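Local coordinates for DNA-dependent metalloprotease WSS1 homolog 2 (Schizosaccharomyces pombe, PDB 5JIG), which probably cleaves DNA-bound proteins as a zinc metalloendopeptidase, removing toxic DNA-protein crosslinks such as trapped topoisomerase 1 during repair, at residues D30-W42 / L114-L127. Numbering follows the deposited sequence. Where two conformers were deposited one is given.
Sequences DTGIKKIMDSHRW and LFRQLTKEADAADL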
ATOM      1  N   ASP A  30       1.427  -9.550   1.148  1.00  7.20           N
ATOM      2  CA  ASP A  30       2.520  -9.369   2.110  1.00  7.17           C
ATOM      3  C   ASP A  30       1.988  -9.688   3.480  1.00  6.97           C
ATOM      4  O   ASP A  30       0.974  -9.159   3.917  1.00  7.24           O
ATOM      5  CB  ASP A  30       3.006  -7.921   2.009  1.00  7.11           C
ATOM      6  CG  ASP A  30       4.160  -7.607   2.923  1.00  7.68           C
ATOM      7  OD1 ASP A  30       3.922  -7.483   4.136  1.00  8.01           O
ATOM      8  OD2 ASP A  30       5.303  -7.455   2.419  1.00  9.28           O
ATOM      9  N   THR A  31       2.695 -10.589   4.212  1.00  7.51           N
ATOM     10  CA  THR A  31       2.191 -11.009   5.489  1.00  9.02           C
ATOM     11  C   THR A  31       2.079  -9.888   6.528  1.00  7.95           C
ATOM     12  O   THR A  31       1.218  -9.924   7.400  1.00  8.54           O
ATOM     13  CB  THR A  31       2.993 -12.201   6.002  1.00 11.49           C
ATOM     14  OG1 THR A  31       4.358 -11.842   6.005  1.00 13.35           O
ATOM     15  CG2 THR A  31       2.820 -13.412   5.171  1.00 12.26           C
ATOM     16  N   GLY A  32       2.974  -8.924   6.435  1.00  7.39           N
ATOM     17  CA  GLY A  32       2.924  -7.768   7.309  1.00  7.47           C
ATOM     18  C   GLY A  32       1.780  -6.832   6.991  1.00  6.90           C
ATOM     19  O   GLY A  32       1.096  -6.338   7.888  1.00  7.37           O
ATOM     20  N   ILE A  33       1.543  -6.577   5.719  1.00  6.55           N
ATOM     21  CA  ILE A  33       0.380  -5.795   5.301  1.00  6.19           C
ATOM     22  C   ILE A  33      -0.916  -6.474   5.710  1.00  6.49           C
ATOM     23  O   ILE A  33      -1.828  -5.852   6.240  1.00  7.22           O
ATOM     24  CB  ILE A  33       0.439  -5.517   3.775  1.00  6.23           C
ATOM     25  CG1 ILE A  33       1.631  -4.661   3.375  1.00  5.85           C
ATOM     26  CG2 ILE A  33      -0.873  -4.918   3.270  1.00  6.68           C
ATOM     27  CD1 ILE A  33       1.670  -3.265   3.995  1.00  6.76           C
ATOM     28  N   LYS A  34      -0.995  -7.790   5.510  1.00  6.92           N
ATOM     29  CA  LYS A  34      -2.201  -8.529   5.931  1.00  7.30           C
ATOM     30  C   LYS A  34      -2.387  -8.421   7.433  1.00  7.69           C
ATOM     31  O   LYS A  34      -3.530  -8.243   7.895  1.00  8.26           O
ATOM     32  CB  LYS A  34      -2.115  -9.971   5.463  1.00  8.74           C
ATOM     33  CG  LYS A  34      -2.229 -10.212   4.017  1.00 11.11           C
ATOM     34  CD  LYS A  34      -2.065 -11.653   3.617  1.00 16.38           C
ATOM     35  CE  LYS A  34      -3.335 -12.333   3.609  1.00 24.32           C
ATOM     36  NZ  LYS A  34      -3.305 -13.381   2.495  1.00 32.03           N
ATOM     37  N   LYS A  35      -1.296  -8.515   8.210  1.00  7.76           N
ATOM     38  CA  LYS A  35      -1.412  -8.426   9.654  1.00  8.59           C
ATOM     39  C   LYS A  35      -2.016  -7.133  10.099  1.00  7.76           C
ATOM     40  O   LYS A  35      -2.887  -7.126  10.951  1.00  8.92           O
ATOM     41  CB  LYS A  35       0.005  -8.625  10.281  1.00 10.17           C
ATOM     42  CG  LYS A  35       0.029  -8.726  11.761  1.00 11.79           C
ATOM     43  CD  LYS A  35      -0.261 -10.105  12.208  1.00 18.85           C
ATOM     44  CE  LYS A  35      -0.075 -10.266  13.711  1.00 26.16           C
ATOM     45  NZ  LYS A  35      -1.158 -10.979  14.353  1.00 32.03           N
ATOM     46  N   ILE A  36      -1.546  -6.004   9.533  1.00  7.03           N
ATOM     47  CA  ILE A  36      -2.088  -4.746   9.953  1.00  7.12           C
ATOM     48  C   ILE A  36      -3.513  -4.506   9.431  1.00  6.91           C
ATOM     49  O   ILE A  36      -4.317  -3.859  10.130  1.00  7.90           O
ATOM     50  CB  ILE A  36      -1.162  -3.553   9.671  1.00  7.22           C
ATOM     51  CG1 ILE A  36      -0.875  -3.367   8.199  1.00  7.46           C
ATOM     52  CG2 ILE A  36       0.088  -3.701  10.508  1.00  8.32           C
ATOM     53  CD1 ILE A  36      -0.105  -2.098   7.868  1.00  7.22           C
ATOM     54  N   MET A  37      -3.829  -4.959   8.226  1.00  7.08           N
ATOM     55  CA  MET A  37      -5.207  -4.799   7.742  1.00  7.54           C
ATOM     56  C   MET A  37      -6.180  -5.616   8.595  1.00  7.88           C
ATOM     57  O   MET A  37      -7.286  -5.149   8.882  1.00  8.00           O
ATOM     58  CB  MET A  37      -5.284  -5.077   6.281  1.00  8.74           C
ATOM     59  CG  MET A  37      -4.460  -4.017   5.540  1.00  9.50           C
ATOM     60  SD  MET A  37      -4.486  -4.199   3.707  1.00  9.17           S
ATOM     61  CE  MET A  37      -6.170  -3.660   3.338  1.00  8.62           C
ATOM     62  N   ASP A  38      -5.749  -6.805   9.026  1.00  7.29           N
ATOM     63  CA  ASP A  38      -6.573  -7.603   9.939  0.50  8.42           C
ATOM     64  C   ASP A  38      -6.661  -6.896  11.291  1.00  8.56           C
ATOM     65  O   ASP A  38      -7.764  -6.760  11.848  1.00  9.85           O
ATOM     66  CB  ASP A  38      -5.972  -8.997  10.088  0.50  9.64           C
ATOM     67  CG  ASP A  38      -6.266  -9.875   8.923  0.50  8.89           C
ATOM     68  OD1 ASP A  38      -5.520 -10.845   8.727  0.50 13.58           O
ATOM     69  OD2 ASP A  38      -7.392  -9.762   8.334  0.50 14.80           O
ATOM     70  N   SER A  39      -5.538  -6.458  11.854  1.00  8.50           N
ATOM     71  CA  SER A  39      -5.558  -5.866  13.209  0.50  9.01           C
ATOM     72  C   SER A  39      -6.395  -4.620  13.274  1.00  8.48           C
ATOM     73  O   SER A  39      -7.092  -4.363  14.255  1.00  9.81           O
ATOM     74  CB  SER A  39      -4.116  -5.572  13.675  0.50 11.41           C
ATOM     75  OG  SER A  39      -3.383  -6.778  13.789  0.50 15.44           O
ATOM     76  N   HIS A  40      -6.319  -3.797  12.214  1.00  8.10           N
ATOM     77  CA  HIS A  40      -7.017  -2.543  12.165  1.00  8.61           C
ATOM     78  C   HIS A  40      -8.357  -2.605  11.405  1.00  8.14           C
ATOM     79  O   HIS A  40      -9.024  -1.604  11.270  1.00 10.26           O
ATOM     80  CB  HIS A  40      -6.131  -1.391  11.674  1.00  8.48           C
ATOM     81  CG  HIS A  40      -6.286  -0.146  12.421  1.00  7.98           C
ATOM     82  ND1 HIS A  40      -7.499   0.463  12.554  1.00  9.56           N
ATOM     83  CD2 HIS A  40      -5.431   0.614  13.139  1.00  8.60           C
ATOM     84  CE1 HIS A  40      -7.389   1.570  13.282  1.00  9.65           C
ATOM     85  NE2 HIS A  40      -6.124   1.698  13.657  1.00  9.15           N
ATOM     86  N   ARG A  41      -8.734  -3.791  10.978  1.00  8.72           N
ATOM     87  CA  ARG A  41     -10.035  -4.050  10.308  1.00  8.90           C
ATOM     88  C   ARG A  41     -10.254  -3.127   9.114  1.00  8.20           C
ATOM     89  O   ARG A  41     -11.251  -2.452   9.016  1.00 10.05           O
ATOM     90  CB  ARG A  41     -11.158  -4.039  11.317  1.00  9.66           C
ATOM     91  CG  ARG A  41     -11.061  -5.132  12.312  1.00 10.39           C
ATOM     92  CD  ARG A  41     -12.118  -5.162  13.387  1.00 13.57           C
ATOM     93  NE  ARG A  41     -13.455  -5.098  12.881  1.00 17.97           N
ATOM     94  CZ  ARG A  41     -14.286  -4.052  12.949  1.00 33.50           C
ATOM     95  NH1 ARG A  41     -15.513  -4.187  12.451  1.00 38.24           N
ATOM     96  NH2 ARG A  41     -13.917  -2.872  13.472  1.00 36.68           N
ATOM     97  N   TRP A  42      -9.310  -3.145   8.178  1.00  7.90           N
ATOM     98  CA  TRP A  42      -9.382  -2.336   6.958  1.00  8.09           C
ATOM     99  C   TRP A  42      -9.636  -3.182   5.757  1.00  8.24           C
ATOM    100  O   TRP A  42      -8.902  -4.134   5.458  1.00  9.33           O
ATOM    101  CB  TRP A  42      -8.067  -1.594   6.769  1.00  8.63           C
ATOM    102  CG  TRP A  42      -7.836  -0.504   7.731  1.00  8.98           C
ATOM    103  CD1 TRP A  42      -8.774   0.259   8.329  1.00  9.61           C
ATOM    104  CD2 TRP A  42      -6.592  -0.058   8.223  1.00  9.06           C
ATOM    105  NE1 TRP A  42      -8.174   1.195   9.165  1.00 10.01           N
ATOM    106  CE2 TRP A  42      -6.831   1.009   9.095  1.00  9.70           C
ATOM    107  CE3 TRP A  42      -5.260  -0.477   8.022  1.00 10.55           C
ATOM    108  CZ2 TRP A  42      -5.786   1.671   9.785  1.00 10.52           C
ATOM    109  CZ3 TRP A  42      -4.255   0.172   8.717  1.00 12.29           C
ATOM    110  CH2 TRP A  42      -4.525   1.253   9.510  1.00 12.33           C
ATOM    111  N   LEU A 114       0.624   6.096  14.955  1.00  8.56           N
ATOM    112  CA  LEU A 114       0.031   4.927  14.349  1.00  8.65           C
ATOM    113  C   LEU A 114       0.921   4.376  13.225  1.00  7.83           C
ATOM    114  O   LEU A 114       1.117   3.184  13.150  1.00  8.52           O
ATOM    115  CB  LEU A 114      -1.355   5.247  13.810  1.00  9.09           C
ATOM    116  CG  LEU A 114      -2.089   4.000  13.252  1.00  9.54           C
ATOM    117  CD1 LEU A 114      -2.239   2.874  14.197  1.00 11.03           C
ATOM    118  CD2 LEU A 114      -3.434   4.426  12.653  1.00 10.73           C
ATOM    119  N   PHE A 115       1.504   5.246  12.401  1.00  7.68           N
ATOM    120  CA  PHE A 115       2.416   4.793  11.369  1.00  6.80           C
ATOM    121  C   PHE A 115       3.545   3.961  11.949  1.00  6.69           C
ATOM    122  O   PHE A 115       3.906   2.924  11.424  1.00  6.98           O
ATOM    123  CB  PHE A 115       2.962   5.997  10.602  1.00  7.29           C
ATOM    124  CG  PHE A 115       4.004   5.612   9.590  1.00  6.39           C
ATOM    125  CD1 PHE A 115       3.664   5.165   8.335  1.00  6.79           C
ATOM    126  CD2 PHE A 115       5.364   5.708   9.875  1.00  6.64           C
ATOM    127  CE1 PHE A 115       4.619   4.809   7.409  1.00  7.69           C
ATOM    128  CE2 PHE A 115       6.317   5.357   8.950  1.00  6.99           C
ATOM    129  CZ  PHE A 115       5.941   4.919   7.706  1.00  7.65           C
ATOM    130  N   ARG A 116       4.161   4.433  13.058  1.00  7.10           N
ATOM    131  CA  ARG A 116       5.246   3.661  13.647  1.00  7.46           C
ATOM    132  C   ARG A 116       4.765   2.292  14.177  1.00  7.32           C
ATOM    133  O   ARG A 116       5.444   1.280  14.056  1.00  8.23           O
ATOM    134  CB  ARG A 116       5.906   4.454  14.785  1.00  8.28           C
ATOM    135  CG  ARG A 116       6.788   5.617  14.334  1.00  8.07           C
ATOM    136  CD  ARG A 116       7.599   6.163  15.485  1.00  9.17           C
ATOM    137  NE  ARG A 116       6.766   6.679  16.562  1.00 10.35           N
ATOM    138  CZ  ARG A 116       6.257   7.886  16.623  1.00  9.40           C
ATOM    139  NH1 ARG A 116       5.376   8.163  17.586  1.00 12.74           N
ATOM    140  NH2 ARG A 116       6.558   8.804  15.768  1.00  9.30           N
ATOM    141  N   GLN A 117       3.572   2.301  14.775  1.00  8.03           N
ATOM    142  CA  GLN A 117       3.037   1.033  15.317  1.00  9.38           C
ATOM    143  C   GLN A 117       2.737   0.038  14.201  1.00  8.42           C
ATOM    144  O   GLN A 117       3.007  -1.158  14.330  1.00  9.16           O
ATOM    145  CB  GLN A 117       1.771   1.365  16.097  1.00 10.92           C
ATOM    146  CG  GLN A 117       2.100   2.086  17.391  1.00 12.21           C
ATOM    147  CD  GLN A 117       0.889   2.746  18.007  1.00 17.23           C
ATOM    148  OE1 GLN A 117      -0.036   3.163  17.387  1.00 16.34           O
ATOM    149  NE2 GLN A 117       1.043   3.100  19.214  1.00 29.31           N
ATOM    150  N   LEU A 118       2.150   0.546  13.131  1.00  8.26           N
ATOM    151  CA  LEU A 118       1.860  -0.323  11.967  1.00  7.79           C
ATOM    152  C   LEU A 118       3.126  -0.829  11.306  1.00  7.39           C
ATOM    153  O   LEU A 118       3.229  -1.975  10.900  1.00  7.64           O
ATOM    154  CB  LEU A 118       1.000   0.428  10.950  1.00  7.19           C
ATOM    155  CG  LEU A 118      -0.370   0.903  11.411  1.00  8.52           C
ATOM    156  CD1 LEU A 118      -0.966   1.787  10.299  1.00  9.91           C
ATOM    157  CD2 LEU A 118      -1.324  -0.195  11.699  1.00 10.27           C
ATOM    158  N   THR A 119       4.137   0.044  11.224  1.00  7.39           N
ATOM    159  CA  THR A 119       5.431  -0.323  10.648  1.00  7.34           C
ATOM    160  C   THR A 119       6.055  -1.485  11.459  1.00  8.39           C
ATOM    161  O   THR A 119       6.555  -2.426  10.901  1.00  9.43           O
ATOM    162  CB  THR A 119       6.326   0.905  10.624  1.00  7.76           C
ATOM    163  OG1 THR A 119       5.839   1.803   9.622  1.00  7.60           O
ATOM    164  CG2 THR A 119       7.763   0.545  10.271  1.00  8.80           C
ATOM    165  N   LYS A 120       6.026  -1.307  12.785  1.00  9.22           N
ATOM    166  CA  LYS A 120       6.598  -2.369  13.631  1.00  9.83           C
ATOM    167  C   LYS A 120       5.839  -3.688  13.447  1.00  9.45           C
ATOM    168  O   LYS A 120       6.446  -4.757  13.265  1.00 11.28           O
ATOM    169  CB  LYS A 120       6.536  -1.902  15.085  1.00 10.81           C
ATOM    170  CG  LYS A 120       6.932  -2.871  16.149  1.00 13.67           C
ATOM    171  CD  LYS A 120       6.998  -2.280  17.558  1.00 18.38           C
ATOM    172  CE  LYS A 120       7.334  -3.265  18.638  1.00 25.11           C
ATOM    173  NZ  LYS A 120       7.334  -2.545  19.918  1.00 32.67           N
ATOM    174  N   GLU A 121       4.509  -3.624  13.437  1.00  8.90           N
ATOM    175  CA  GLU A 121       3.741  -4.832  13.225  1.00  7.98           C
ATOM    176  C   GLU A 121       4.075  -5.511  11.902  1.00  7.46           C
ATOM    177  O   GLU A 121       4.241  -6.700  11.827  1.00  8.99           O
ATOM    178  CB  GLU A 121       2.275  -4.458  13.285  1.00  9.14           C
ATOM    179  CG  GLU A 121       1.341  -5.670  13.248  1.00  8.70           C
ATOM    180  CD  GLU A 121       1.055  -6.227  14.617  1.00  9.64           C
ATOM    181  OE1 GLU A 121       0.391  -5.534  15.397  1.00 11.45           O
ATOM    182  OE2 GLU A 121       1.500  -7.383  14.940  1.00 12.97           O
ATOM    183  N   ALA A 122       4.116  -4.717  10.864  1.00  7.87           N
ATOM    184  CA  ALA A 122       4.295  -5.252   9.509  1.00  8.26           C
ATOM    185  C   ALA A 122       5.703  -5.715   9.199  1.00  8.90           C
ATOM    186  O   ALA A 122       5.900  -6.388   8.186  1.00 10.51           O
ATOM    187  CB  ALA A 122       3.871  -4.192   8.502  1.00  8.38           C
ATOM    188  N   ASP A 123       6.664  -5.314  10.020  1.00  9.02           N
ATOM    189  CA  ASP A 123       8.073  -5.696   9.828  1.00 10.17           C
ATOM    190  C   ASP A 123       8.492  -6.838  10.774  1.00 10.90           C
ATOM    191  O   ASP A 123       9.675  -7.146  10.862  1.00 11.44           O
ATOM    192  CB  ASP A 123       9.008  -4.512  10.041  1.00 13.30           C
ATOM    193  CG  ASP A 123      10.422  -4.805   9.566  1.00 15.90           C
ATOM    194  OD1 ASP A 123      11.401  -4.471  10.279  1.00 22.10           O
ATOM    195  OD2 ASP A 123      10.575  -5.391   8.443  1.00 19.38           O
ATOM    196  N   ALA A 124       7.555  -7.428  11.521  1.00  9.50           N
ATOM    197  CA  ALA A 124       7.909  -8.398  12.531  1.00 11.22           C
ATOM    198  C   ALA A 124       8.705  -9.558  11.926  1.00 10.38           C
ATOM    199  O   ALA A 124       8.428 -10.019  10.813  1.00 11.74           O
ATOM    200  CB  ALA A 124       6.685  -8.913  13.253  1.00 10.98           C
ATOM    201  N   ALA A 125       9.695 -10.036  12.644  1.00 12.03           N
ATOM    202  CA  ALA A 125      10.605 -11.064  12.154  1.00 12.83           C
ATOM    203  C   ALA A 125       9.983 -12.403  11.904  1.00 13.76           C
ATOM    204  O   ALA A 125      10.568 -13.230  11.189  1.00 18.54           O
ATOM    205  CB  ALA A 125      11.798 -11.252  13.099  1.00 14.61           C
ATOM    206  N   ASP A 126       8.844 -12.684  12.518  1.00 11.57           N
ATOM    207  CA  ASP A 126       8.217 -13.982  12.394  1.00 14.38           C
ATOM    208  C   ASP A 126       7.313 -14.101  11.202  1.00 16.85           C
ATOM    209  O   ASP A 126       6.928 -15.217  10.867  1.00 23.57           O
ATOM    210  CB  ASP A 126       7.370 -14.291  13.618  1.00 15.35           C
ATOM    211  CG  ASP A 126       6.191 -13.432  13.759  1.00 13.19           C
ATOM    212  OD1 ASP A 126       5.095 -14.023  13.939  1.00 14.69           O
ATOM    213  OD2 ASP A 126       6.385 -12.236  13.673  1.00 15.00           O
ATOM    214  N   LEU A 127       6.987 -13.017  10.545  1.00 16.62           N
ATOM    215  CA  LEU A 127       6.060 -13.061   9.432  1.00 15.90           C
ATOM    216  C   LEU A 127       6.675 -13.508   8.147  1.00 24.21           C
ATOM    217  O   LEU A 127       7.702 -14.116   8.081  1.00 25.75           O
ATOM    218  CB  LEU A 127       5.530 -11.670   9.249  1.00 14.86           C
ATOM    219  CG  LEU A 127       4.729 -11.108  10.472  1.00 13.43           C
ATOM    220  CD1 LEU A 127       4.145  -9.732  10.179  1.00 13.72           C
ATOM    221  CD2 LEU A 127       3.679 -12.103  10.983  1.00 16.68           C
TER
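Two helices of the WLM metalloprotease domain meet here: helix 31-40 and the 114-122 part of the C-terminal helix 109-122 pack with axes 8.5 Å apart at closest approach and 130° between their N-to-C directions. They come nearest at Gly32 and Ala122, where the alpha carbons lie 3.6 Å apart. Gly32 CA makes a CA-H...O contact of 3.4 Å with Ala122 O, an approach possible because Gly32 has no CB pointing at that oxygen. Past the helix end the chain turns back, laying Leu127 CD1 against Gly32 CA and Leu127 CB beside Thr31 OG1.

In the middle, Ile36 and Leu118 cross nearly at right angles, with Ile36 CB 3.9 Å from Leu118 CD2. Leu118 CD1 meets the Trp42 ring at its edge, in the ring plane, 3.7 Å from CH2, while His40 CB sits over the centre of one indole face. Glu121 has CG anti to the backbone N (chi1 -173°), which lays CG 3.6 Å from Ile36 CG2; a bend at chi2 then turns the carboxylate across Lys35. Their charges stay beyond salt-bridge range, Lys35 NZ to Glu121 OE2 being 4.5 Å; the lysine meets it with its chain instead, CG against Glu121 CG and CE 3.5 Å from Glu121 OE2. An alanine in place of Glu121 would probably thin the packing on Ile36 CG2 and leave the Lys35 ammonium without this nearby opposite charge.

Helix 88-100, which carries zinc ligand His97, lies beside both segments: Ile96 touches Ile33 and Ala122, Thr100 meets Leu118, and Lys92 salt-bridges Asp30, the N-cap of helix 31-40, and hydrogen-bonds Ala122 O. Ile33 and Met37 rest on Phe6 of strand 6-10.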